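PDB 3MKH: nitroalkane oxidase, which catalyses the FAD-dependent oxidation of nitroalkanes to aldehydes or ketones, consuming oxygen and releasing nitrite and hydrogen peroxide. Local coordinates for residues A[331-336]-A[349-354]; A[12-17]-A[78-83]; A[285-290]-A[386-391]. All coordinates share one frame; numbering follows the deposited sequence.

Interaction 1: A[331-336]-A[349-354]; sequences TWKAAH and RELALA
A334 turns its methyl toward the backbone of L351, and this small residue lets the two helices come close: the axes of 331-336 and 349-354 approach to 8.4 Å at 150°, nearly antiparallel, in the hairpin of helices 311-340 and 345-374. The CB of A334 lies 3.4 Å from the carbonyl O of L351 and 4.0 Å from the CB of L351, so one methyl covers both the peptide and the root of the leucine. The same CB of A334 lies 3.9 Å from the backbone N of A352, whose own methyl stays further off.

The longer side chains meet beside this alanine contact. L351 sets its CG anti to the carbonyl carbon (chi1 -65°) and extends CD1 toward K333. The lysine chain leaves with CG anti to the backbone N and then bends at chi2 (63°), which lays its methylenes across the leucine: CE of K333 comes within 3.5 Å of CD1 of L351, and CG within 3.9 Å. Lysine suits this buried place because its aliphatic stem can pack while NZ is carried onward to the carbonyl O of S424.

The pair belongs to the C-terminal helical domain of the acyl-CoA dehydrogenase fold. Helix 262-298 touches T331, A335 and A352, helix 75-88 covers W332 and A335, and F5 of the second subunit packs on K333.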
loop_
_atom_site.group_PDB
_atom_site.type_symbol
_atom_site.label_atom_id
_atom_site.label_comp_id
_atom_site.label_asym_id
_atom_site.label_seq_id
_atom_site.Cartn_x
_atom_site.Cartn_y
_atom_site.Cartn_z
ATOM N N THR A 331 -15.170 12.256 6.886
ATOM C CA THR A 331 -16.608 12.147 6.655
ATOM C C THR A 331 -17.357 13.353 7.250
ATOM O O THR A 331 -18.257 13.906 6.620
ATOM C CB THR A 331 -17.187 10.832 7.219
ATOM O OG1 THR A 331 -16.668 9.730 6.469
ATOM C CG2 THR A 331 -18.703 10.824 7.108
ATOM N N TRP A 332 -17.004 13.744 8.472
ATOM C CA TRP A 332 -17.698 14.873 9.119
ATOM C C TRP A 332 -17.389 16.210 8.430
ATOM O O TRP A 332 -18.258 17.078 8.305
ATOM C CB TRP A 332 -17.363 14.932 10.607
ATOM C CG TRP A 332 -18.046 13.843 11.412
ATOM C CD1 TRP A 332 -18.708 12.746 10.923
ATOM C CD2 TRP A 332 -18.143 13.762 12.838
ATOM N NE1 TRP A 332 -19.205 11.985 11.962
ATOM C CE2 TRP A 332 -18.873 12.588 13.146
ATOM C CE3 TRP A 332 -17.688 14.570 13.888
ATOM C CZ2 TRP A 332 -19.152 12.202 14.458
ATOM C CZ3 TRP A 332 -17.961 14.180 15.192
ATOM C CH2 TRP A 332 -18.690 13.009 15.463
ATOM N N LYS A 333 -16.150 16.381 7.985
ATOM C CA LYS A 333 -15.808 17.579 7.210
ATOM C C LYS A 333 -16.674 17.673 5.947
ATOM O O LYS A 333 -17.244 18.729 5.642
ATOM C CB LYS A 333 -14.306 17.607 6.870
ATOM C CG LYS A 333 -13.919 18.654 5.832
ATOM C CD LYS A 333 -14.180 20.079 6.312
ATOM C CE LYS A 333 -13.936 21.093 5.154
ATOM N NZ LYS A 333 -14.109 22.527 5.528
ATOM N N ALA A 334 -16.772 16.569 5.210
ATOM C CA ALA A 334 -17.591 16.529 4.005
ATOM C C ALA A 334 -19.060 16.773 4.340
ATOM O O ALA A 334 -19.752 17.478 3.612
ATOM C CB ALA A 334 -17.432 15.178 3.275
ATOM N N ALA A 335 -19.544 16.170 5.425
ATOM C CA ALA A 335 -20.929 16.390 5.841
ATOM C C ALA A 335 -21.168 17.888 6.089
ATOM O O ALA A 335 -22.173 18.466 5.656
ATOM C CB ALA A 335 -21.228 15.605 7.090
ATOM N N HIS A 336 -20.235 18.514 6.794
ATOM C CA HIS A 336 -20.396 19.920 7.156
ATOM C C HIS A 336 -20.295 20.820 5.921
ATOM O O HIS A 336 -21.126 21.713 5.718
ATOM C CB HIS A 336 -19.369 20.319 8.215
ATOM C CG HIS A 336 -19.545 21.714 8.719
ATOM N ND1 HIS A 336 -18.793 22.775 8.260
ATOM C CD2 HIS A 336 -20.421 22.233 9.617
ATOM C CE1 HIS A 336 -19.181 23.884 8.873
ATOM N NE2 HIS A 336 -20.166 23.580 9.703
ATOM N N ARG A 349 -18.732 19.292 -3.259
ATOM C CA ARG A 349 -18.926 18.011 -3.899
ATOM C C ARG A 349 -17.654 17.174 -3.876
ATOM O O ARG A 349 -17.697 15.963 -3.648
ATOM C CB ARG A 349 -19.322 18.313 -5.337
ATOM C CG ARG A 349 -19.436 17.154 -6.210
ATOM C CD ARG A 349 -20.444 17.455 -7.277
ATOM N NE ARG A 349 -20.805 16.183 -7.846
ATOM C CZ ARG A 349 -20.274 15.710 -8.954
ATOM N NH1 ARG A 349 -19.393 16.443 -9.629
ATOM N NH2 ARG A 349 -20.648 14.519 -9.392
ATOM N N GLU A 350 -16.517 17.818 -4.127
ATOM C CA GLU A 350 -15.240 17.108 -4.105
ATOM C C GLU A 350 -14.974 16.406 -2.770
ATOM O O GLU A 350 -14.410 15.307 -2.742
ATOM C CB GLU A 350 -14.058 18.048 -4.426
ATOM C CG GLU A 350 -12.776 17.261 -4.741
ATOM C CD GLU A 350 -11.498 18.104 -4.692
ATOM O OE1 GLU A 350 -11.393 18.993 -3.821
ATOM O OE2 GLU A 350 -10.586 17.858 -5.520
ATOM N N LEU A 351 -15.362 17.046 -1.666
ATOM C CA LEU A 351 -15.152 16.450 -0.347
ATOM C C LEU A 351 -16.069 15.251 -0.107
ATOM O O LEU A 351 -15.657 14.278 0.515
ATOM C CB LEU A 351 -15.341 17.486 0.763
ATOM C CG LEU A 351 -14.317 18.634 0.786
ATOM C CD1 LEU A 351 -14.510 19.495 2.040
ATOM C CD2 LEU A 351 -12.889 18.113 0.702
ATOM N N ALA A 352 -17.311 15.328 -0.582
ATOM C CA ALA A 352 -18.221 14.190 -0.462
ATOM C C ALA A 352 -17.636 12.983 -1.190
ATOM O O ALA A 352 -17.555 11.909 -0.625
ATOM C CB ALA A 352 -19.601 14.529 -1.023
ATOM N N LEU A 353 -17.253 13.172 -2.449
ATOM C CA LEU A 353 -16.573 12.132 -3.225
ATOM C C LEU A 353 -15.332 11.587 -2.514
ATOM O O LEU A 353 -15.098 10.366 -2.479
ATOM C CB LEU A 353 -16.171 12.673 -4.593
ATOM C CG LEU A 353 -17.331 13.139 -5.475
ATOM C CD1 LEU A 353 -16.828 14.051 -6.601
ATOM C CD2 LEU A 353 -18.056 11.936 -6.032
ATOM N N ALA A 354 -14.536 12.485 -1.945
ATOM C CA ALA A 354 -13.339 12.063 -1.208
ATOM C C ALA A 354 -13.669 11.152 -0.024
ATOM O O ALA A 354 -12.990 10.128 0.196
ATOM C CB ALA A 354 -12.538 13.284 -0.731
#

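Interaction 2: A[12-17]-A[78-83]; sequences KGTYQA and SAILVE
Apolar packing between I80 and the pair T14 and Y15 carries this contact, with the CG2 methyl of I80 as its centre. That methyl rests 3.6 Å from CA of Y15, almost on the helix backbone, and 3.9 Å from CB of Y15. It also lies at the edge of the tyrosine ring, near the ring plane, 4.1 Å from CD1. A branched residue suits the place: I80 holds CG2 anti to its backbone N (chi1, measured to CG1, is -71°), leaving CG1 beside that N, where it meets W332. T14 adds a methyl-methyl touch, its CG2 being 4.1 Å from CG2 of I80, and L81 flanks the threonine more loosely.

The polar groups are settled separately. T14 OG1 bonds to the carbonyl O of S10, one turn back in its own helix, while its methyl faces the neighbour. OE1 of E83 hydrogen-bonds to the hydroxyl of Y426 of the second subunit, whose ring stacks on Y15.

Helices 9-33 and 75-88 run nearly parallel here, within the N-terminal helical domain of the acyl-CoA dehydrogenase fold: the axes of 12-17 and 78-83 approach to 8.8 Å and are inclined at 22°. On the side of S78, A79 and V82, helix 75-88 lies against helix 262-298.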
loop_
_atom_site.group_PDB
_atom_site.type_symbol
_atom_site.label_atom_id
_atom_site.label_comp_id
_atom_site.label_asym_id
_atom_site.label_seq_id
_atom_site.Cartn_x
_atom_site.Cartn_y
_atom_site.Cartn_z
ATOM N N LYS A 12 -25.562 14.841 20.323
ATOM C CA LYS A 12 -25.452 13.787 21.322
ATOM C C LYS A 12 -26.741 12.989 21.366
ATOM O O LYS A 12 -26.719 11.764 21.501
ATOM C CB LYS A 12 -25.127 14.367 22.703
ATOM C CG LYS A 12 -23.658 14.659 22.875
ATOM C CD LYS A 12 -23.360 15.419 24.157
ATOM C CE LYS A 12 -21.920 15.927 24.146
ATOM N NZ LYS A 12 -21.602 16.770 25.327
ATOM N N GLY A 13 -27.865 13.687 21.237
ATOM C CA GLY A 13 -29.164 13.041 21.240
ATOM C C GLY A 13 -29.295 12.068 20.082
ATOM O O GLY A 13 -29.777 10.938 20.239
ATOM N N THR A 14 -28.845 12.500 18.910
ATOM C CA THR A 14 -28.867 11.647 17.735
ATOM C C THR A 14 -28.029 10.390 17.954
ATOM O O THR A 14 -28.474 9.292 17.641
ATOM C CB THR A 14 -28.385 12.409 16.484
ATOM O OG1 THR A 14 -29.315 13.457 16.188
ATOM C CG2 THR A 14 -28.287 11.480 15.281
ATOM N N TYR A 15 -26.829 10.558 18.501
ATOM C CA TYR A 15 -25.955 9.423 18.804
ATOM C C TYR A 15 -26.640 8.432 19.744
ATOM O O TYR A 15 -26.650 7.231 19.489
ATOM C CB TYR A 15 -24.636 9.899 19.416
ATOM C CG TYR A 15 -23.684 8.778 19.808
ATOM C CD1 TYR A 15 -23.234 7.858 18.866
ATOM C CD2 TYR A 15 -23.239 8.641 21.116
ATOM C CE1 TYR A 15 -22.369 6.833 19.216
ATOM C CE2 TYR A 15 -22.365 7.610 21.483
ATOM C CZ TYR A 15 -21.933 6.715 20.529
ATOM O OH TYR A 15 -21.057 5.704 20.859
ATOM N N GLN A 16 -27.218 8.938 20.830
ATOM C CA GLN A 16 -27.885 8.069 21.797
ATOM C C GLN A 16 -29.103 7.358 21.201
ATOM O O GLN A 16 -29.296 6.153 21.424
ATOM C CB GLN A 16 -28.258 8.841 23.069
ATOM C CG GLN A 16 -27.052 9.299 23.874
ATOM C CD GLN A 16 -26.137 8.146 24.249
ATOM O OE1 GLN A 16 -26.587 7.005 24.437
ATOM N NE2 GLN A 16 -24.842 8.431 24.354
ATOM N N ALA A 17 -29.910 8.087 20.436
ATOM C CA ALA A 17 -31.044 7.470 19.743
ATOM C C ALA A 17 -30.579 6.405 18.739
ATOM O O ALA A 17 -31.213 5.357 18.596
ATOM C CB ALA A 17 -31.888 8.526 19.034
ATOM N N SER A 78 -27.024 12.585 10.189
ATOM C CA SER A 78 -27.200 11.380 9.398
ATOM C C SER A 78 -25.955 10.501 9.450
ATOM O O SER A 78 -26.056 9.284 9.551
ATOM C CB SER A 78 -27.530 11.745 7.952
ATOM O OG SER A 78 -28.851 12.235 7.892
ATOM N N ALA A 79 -24.781 11.120 9.382
ATOM C CA ALA A 79 -23.531 10.365 9.414
ATOM C C ALA A 79 -23.367 9.671 10.758
ATOM O O ALA A 79 -22.850 8.554 10.834
ATOM C CB ALA A 79 -22.341 11.272 9.128
ATOM N N ILE A 80 -23.818 10.333 11.821
ATOM C CA ILE A 80 -23.760 9.748 13.155
ATOM C C ILE A 80 -24.663 8.521 13.232
ATOM O O ILE A 80 -24.246 7.452 13.679
ATOM C CB ILE A 80 -24.119 10.788 14.246
ATOM C CG1 ILE A 80 -22.982 11.813 14.364
ATOM C CG2 ILE A 80 -24.409 10.087 15.573
ATOM C CD1 ILE A 80 -23.338 13.100 15.133
ATOM N N LEU A 81 -25.891 8.658 12.758
ATOM C CA LEU A 81 -26.818 7.535 12.768
ATOM C C LEU A 81 -26.272 6.365 11.943
ATOM O O LEU A 81 -26.271 5.208 12.387
ATOM C CB LEU A 81 -28.183 7.973 12.224
ATOM C CG LEU A 81 -29.180 6.844 11.938
ATOM C CD1 LEU A 81 -29.600 6.168 13.228
ATOM C CD2 LEU A 81 -30.406 7.387 11.209
ATOM N N VAL A 82 -25.829 6.665 10.729
ATOM C CA VAL A 82 -25.357 5.622 9.817
ATOM C C VAL A 82 -24.133 4.862 10.361
ATOM O O VAL A 82 -24.052 3.633 10.237
ATOM C CB VAL A 82 -25.059 6.198 8.411
ATOM C CG1 VAL A 82 -24.355 5.175 7.557
ATOM C CG2 VAL A 82 -26.361 6.637 7.740
ATOM N N GLU A 83 -23.193 5.587 10.967
ATOM C CA GLU A 83 -22.008 4.954 11.541
ATOM C C GLU A 83 -22.420 3.950 12.619
ATOM O O GLU A 83 -21.967 2.798 12.629
ATOM C CB GLU A 83 -21.015 5.998 12.125
ATOM C CG GLU A 83 -19.852 5.340 12.907
ATOM C CD GLU A 83 -19.003 6.320 13.740
ATOM O OE1 GLU A 83 -19.100 7.545 13.521
ATOM O OE2 GLU A 83 -18.242 5.850 14.625
#

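Interaction 3: A[285-290]-A[386-391]; sequences MRAAFD and SDLLNT
L388 straddles A287 and A288 with its two methyls, joining the short helix 385-392 to the long helix 262-298 in the C-terminal helical domain of the acyl-CoA dehydrogenase fold. The leucine is the one residue of 386-391 that touches 285-290. Its CG stands anti to the carbonyl carbon (chi1 -78°), which directs the fork at the alanines, and the two methyls divide the work.

The closer-packed part is at CD1. This methyl settles on the backbone of A288, 3.8 Å from its CA and 4.0 Å from its N, with the alanine CB a little further off at 4.2 Å. Alanine suits the spot because a bare methyl leaves the helix surface low enough for a leucine end to reach the main chain. A288 is buried, and its side chain lies about 8 Å from that of V374, an FAD-binding residue. L388 also packs on C367 of helix 345-374.

The looser part is at CD2, which meets a single atom of 285-290, the CB of A287, at 3.9 Å; A287 and L388 are both partly exposed. The summed buried surface is a modest 111 Å².

Away from the alanines, the side chain of N390 hydrogen-bonds to its counterpart N390 of the third subunit. T391, one residue on, bonds back into its own helix: its OG1 donates a 2.8 Å hydrogen bond to the carbonyl O of D387, tilted 33° from the carbonyl plane, while N of T391 reaches the same oxygen from the opposite face.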
loop_
_atom_site.group_PDB
_atom_site.type_symbol
_atom_site.label_atom_id
_atom_site.label_comp_id
_atom_site.label_asym_id
_atom_site.label_seq_id
_atom_site.Cartn_x
_atom_site.Cartn_y
_atom_site.Cartn_z
ATOM N N MET A 285 -15.346 -0.058 10.285
ATOM C CA MET A 285 -13.990 0.020 10.828
ATOM C C MET A 285 -14.032 -0.021 12.343
ATOM O O MET A 285 -13.279 -0.760 12.979
ATOM C CB MET A 285 -13.277 1.281 10.332
ATOM C CG MET A 285 -13.039 1.245 8.817
ATOM S SD MET A 285 -12.422 2.788 8.109
ATOM C CE MET A 285 -10.735 2.759 8.726
ATOM N N ARG A 286 -14.929 0.772 12.915
ATOM C CA ARG A 286 -15.174 0.742 14.354
ATOM C C ARG A 286 -15.539 -0.675 14.809
ATOM O O ARG A 286 -14.986 -1.191 15.777
ATOM C CB ARG A 286 -16.295 1.738 14.715
ATOM C CG ARG A 286 -16.838 1.550 16.114
ATOM C CD ARG A 286 -17.145 2.892 16.768
ATOM N NE ARG A 286 -18.332 3.587 16.255
ATOM C CZ ARG A 286 -19.575 3.306 16.624
ATOM N NH1 ARG A 286 -19.809 2.301 17.464
ATOM N NH2 ARG A 286 -20.590 4.021 16.152
ATOM N N ALA A 287 -16.468 -1.319 14.104
ATOM C CA ALA A 287 -16.857 -2.681 14.492
ATOM C C ALA A 287 -15.676 -3.657 14.412
ATOM O O ALA A 287 -15.514 -4.504 15.277
ATOM C CB ALA A 287 -18.033 -3.198 13.636
ATOM N N ALA A 288 -14.870 -3.546 13.363
ATOM C CA ALA A 288 -13.734 -4.449 13.200
ATOM C C ALA A 288 -12.704 -4.204 14.301
ATOM O O ALA A 288 -12.193 -5.149 14.920
ATOM C CB ALA A 288 -13.106 -4.277 11.814
ATOM N N PHE A 289 -12.409 -2.931 14.554
ATOM C CA PHE A 289 -11.481 -2.582 15.627
ATOM C C PHE A 289 -11.984 -3.104 16.977
ATOM O O PHE A 289 -11.237 -3.730 17.725
ATOM C CB PHE A 289 -11.272 -1.069 15.705
ATOM C CG PHE A 289 -10.385 -0.653 16.841
ATOM C CD1 PHE A 289 -9.007 -0.577 16.672
ATOM C CD2 PHE A 289 -10.922 -0.371 18.085
ATOM C CE1 PHE A 289 -8.178 -0.204 17.731
ATOM C CE2 PHE A 289 -10.111 -0.003 19.144
ATOM C CZ PHE A 289 -8.730 0.081 18.966
ATOM N N ASP A 290 -13.249 -2.840 17.290
ATOM C CA ASP A 290 -13.832 -3.287 18.555
ATOM C C ASP A 290 -13.790 -4.797 18.737
ATOM O O ASP A 290 -13.484 -5.282 19.828
ATOM C CB ASP A 290 -15.282 -2.823 18.677
ATOM C CG ASP A 290 -15.403 -1.324 18.986
ATOM O OD1 ASP A 290 -14.380 -0.655 19.247
ATOM O OD2 ASP A 290 -16.540 -0.821 18.967
ATOM N N SER A 386 -15.282 -12.390 9.100
ATOM C CA SER A 386 -15.567 -12.696 7.702
ATOM C C SER A 386 -16.737 -11.849 7.184
ATOM O O SER A 386 -16.664 -11.270 6.101
ATOM C CB SER A 386 -15.860 -14.189 7.523
ATOM O OG SER A 386 -16.199 -14.482 6.186
ATOM N N ASP A 387 -17.810 -11.780 7.962
ATOM C CA ASP A 387 -18.970 -10.989 7.571
ATOM C C ASP A 387 -18.606 -9.515 7.440
ATOM O O ASP A 387 -19.126 -8.827 6.557
ATOM C CB ASP A 387 -20.104 -11.142 8.579
ATOM C CG ASP A 387 -20.834 -12.468 8.445
ATOM O OD1 ASP A 387 -20.592 -13.197 7.449
ATOM O OD2 ASP A 387 -21.657 -12.765 9.338
ATOM N N LEU A 388 -17.738 -9.019 8.325
ATOM C CA LEU A 388 -17.293 -7.618 8.220
ATOM C C LEU A 388 -16.601 -7.359 6.881
ATOM O O LEU A 388 -16.938 -6.415 6.179
ATOM C CB LEU A 388 -16.376 -7.222 9.385
ATOM C CG LEU A 388 -17.150 -6.928 10.673
ATOM C CD1 LEU A 388 -16.232 -7.030 11.874
ATOM C CD2 LEU A 388 -17.765 -5.539 10.567
ATOM N N LEU A 389 -15.630 -8.200 6.530
ATOM C CA LEU A 389 -14.960 -8.098 5.223
ATOM C C LEU A 389 -15.968 -8.147 4.052
ATOM O O LEU A 389 -15.960 -7.307 3.154
ATOM C CB LEU A 389 -13.950 -9.256 5.070
ATOM C CG LEU A 389 -13.247 -9.297 3.713
ATOM C CD1 LEU A 389 -12.591 -7.937 3.445
ATOM C CD2 LEU A 389 -12.213 -10.427 3.640
ATOM N N ASN A 390 -16.844 -9.142 4.066
ATOM C CA ASN A 390 -17.797 -9.290 2.978
ATOM C C ASN A 390 -18.855 -8.196 2.918
ATOM O O ASN A 390 -19.524 -8.036 1.901
ATOM C CB ASN A 390 -18.429 -10.671 2.991
ATOM C CG ASN A 390 -17.481 -11.718 2.462
ATOM O OD1 ASN A 390 -17.116 -11.680 1.299
ATOM N ND2 ASN A 390 -17.036 -12.622 3.326
ATOM N N THR A 391 -18.996 -7.447 4.000
ATOM C CA THR A 391 -19.816 -6.233 3.971
ATOM C C THR A 391 -18.983 -5.099 3.393
ATOM O O THR A 391 -19.420 -4.355 2.506
ATOM C CB THR A 391 -20.316 -5.872 5.399
ATOM O OG1 THR A 391 -21.080 -6.966 5.923
ATOM C CG2 THR A 391 -21.195 -4.603 5.377
#

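Along the chain, interaction 2 comes first, within the N-terminal helical domain; interactions 1 and 3 both fall in the C-terminal one, where the hairpin of interaction 1 falls in sequence between the two segments that interaction 3 brings together. The centres of interactions 1 and 2 are about 17 Å apart, those of 2 and 3 about 19 Å, and those of 1 and 3 about 23 Å. Interaction 2 touches both others and so bridges the domains: W332 CZ2 packs 3.9 Å from I80 CG1, and E83 OE2 makes a 2.8 Å salt bridge to R286 NE. All three lie at or near the interface with the second subunit of the homotetramer.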